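Local coordinates for UBP3-associated protein BRE5 (Saccharomyces cerevisiae, PDB 2QIY), which acts with the ubiquitin protease UBP3 in de-ubiquitination, which affects the ubiquitination state of Sec23, and is represented by its NTF2-like domain, at residues F36-S39 / T40-L43. Residues are numbered along the deposited sequence; the frame is centred on the assembly and turned at random.
Sequences FYAS and TAEL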
loop_
_atom_site.group_PDB
_atom_site.type_symbol
_atom_site.label_atom_id
_atom_site.label_comp_id
_atom_site.label_asym_id
_atom_site.label_seq_id
_atom_site.Cartn_x
_atom_site.Cartn_y
_atom_site.Cartn_z
ATOM N N PHE A 36 -5.771 13.453 -15.448
ATOM C CA PHE A 36 -6.186 12.066 -15.230
ATOM C C PHE A 36 -6.847 11.850 -13.864
ATOM O O PHE A 36 -7.253 10.728 -13.526
ATOM C CB PHE A 36 -4.998 11.161 -15.536
ATOM C CG PHE A 36 -4.591 11.247 -17.011
ATOM C CD1 PHE A 36 -3.698 12.233 -17.455
ATOM C CD2 PHE A 36 -5.171 10.405 -17.950
ATOM C CE1 PHE A 36 -3.353 12.342 -18.805
ATOM C CE2 PHE A 36 -4.832 10.491 -19.314
ATOM C CZ PHE A 36 -3.925 11.460 -19.745
ATOM N N TYR A 37 -6.994 12.948 -13.122
ATOM C CA TYR A 37 -7.616 12.905 -11.803
ATOM C C TYR A 37 -9.026 13.458 -11.864
ATOM O O TYR A 37 -9.311 14.353 -12.657
ATOM C CB TYR A 37 -6.807 13.745 -10.817
ATOM C CG TYR A 37 -5.461 13.180 -10.448
ATOM C CD1 TYR A 37 -5.275 12.507 -9.223
ATOM C CD2 TYR A 37 -4.371 13.326 -11.291
ATOM C CE1 TYR A 37 -4.019 12.004 -8.841
ATOM C CE2 TYR A 37 -3.114 12.827 -10.923
ATOM C CZ TYR A 37 -2.953 12.161 -9.702
ATOM O OH TYR A 37 -1.720 11.659 -9.334
ATOM N N ALA A 38 -9.894 12.952 -10.990
ATOM C CA ALA A 38 -11.232 13.510 -10.785
ATOM C C ALA A 38 -11.079 14.926 -10.251
ATOM O O ALA A 38 -10.055 15.262 -9.640
ATOM C CB ALA A 38 -12.009 12.666 -9.797
ATOM N N SER A 39 -12.083 15.757 -10.488
ATOM C CA SER A 39 -12.017 17.139 -10.029
ATOM C C SER A 39 -11.781 17.247 -8.510
ATOM O O SER A 39 -11.115 18.191 -8.056
ATOM C CB SER A 39 -13.281 17.907 -10.440
ATOM O OG SER A 39 -14.431 17.339 -9.848
ATOM N N THR A 40 -12.338 16.301 -7.755
ATOM C CA THR A 40 -12.241 16.291 -6.286
ATOM C C THR A 40 -11.232 15.266 -5.761
ATOM O O THR A 40 -11.279 14.865 -4.578
ATOM C CB THR A 40 -13.625 16.054 -5.626
ATOM O OG1 THR A 40 -14.153 14.797 -6.070
ATOM C CG2 THR A 40 -14.593 17.182 -5.977
ATOM N N ALA A 41 -10.321 14.820 -6.625
ATOM C CA ALA A 41 -9.332 13.794 -6.221
ATOM C C ALA A 41 -8.486 14.186 -5.004
ATOM O O ALA A 41 -8.216 15.359 -4.771
ATOM C CB ALA A 41 -8.398 13.459 -7.385
ATOM N N GLU A 42 -8.029 13.174 -4.259
ATOM C CA GLU A 42 -7.071 13.340 -3.159
ATOM C C GLU A 42 -5.735 12.716 -3.518
ATOM O O GLU A 42 -5.681 11.578 -3.999
ATOM C CB GLU A 42 -7.610 12.692 -1.878
ATOM C CG GLU A 42 -8.979 13.280 -1.555
ATOM C CD GLU A 42 -9.469 13.065 -0.143
ATOM O OE1 GLU A 42 -8.742 12.528 0.726
ATOM O OE2 GLU A 42 -10.623 13.481 0.097
ATOM N N LEU A 43 -4.668 13.498 -3.323
ATOM C CA LEU A 43 -3.300 13.060 -3.590
ATOM C C LEU A 43 -2.461 13.160 -2.332
ATOM O O LEU A 43 -2.490 14.187 -1.626
ATOM C CB LEU A 43 -2.699 14.018 -4.630
ATOM C CG LEU A 43 -1.224 13.810 -4.967
ATOM C CD1 LEU A 43 -0.953 12.459 -5.664
ATOM C CD2 LEU A 43 -0.757 14.967 -5.860
HETATM O O HOH W 1 -15.002 14.919 -8.722
#
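Tyr37 meets the methyl of Ala41 with one edge of its ring, CD1 lying 3.7 Å from Ala41 CB close to the ring plane. With CG anti to the carbonyl carbon (chi1 -70°), the ring runs on past Ala41, and its far end passes Leu43, where Tyr37 OH comes within 3.8 Å of Leu43 CD1 at an oblique angle. Tyr37 is buried, and its hydroxyl is satisfied by a hydrogen bond to Asp142 on strand 137-147; Ile71 of helix 68-77 packs against Tyr37, Ala41 and Leu43 alike. The bend that brings these side chains together is a type I beta turn from Ala38 to Ala41. Ala41 N donates to Ala38 O at 3.1 Å, fairly straight at the hydrogen (160°) but well above the carbonyl plane. At the exposed corner, one water links the two hydroxyls, 2.7 Å from Ser39 OG and 2.8 Å from Thr40 OG1. Beyond the turn, Glu42 OE1 accepts a hydrogen bond from Tyr96 N of the second subunit. The turn carries the chain into strand 41-46 of the curved sheet that, with its packed helices, forms the alpha+beta cone of an NTF2-like domain.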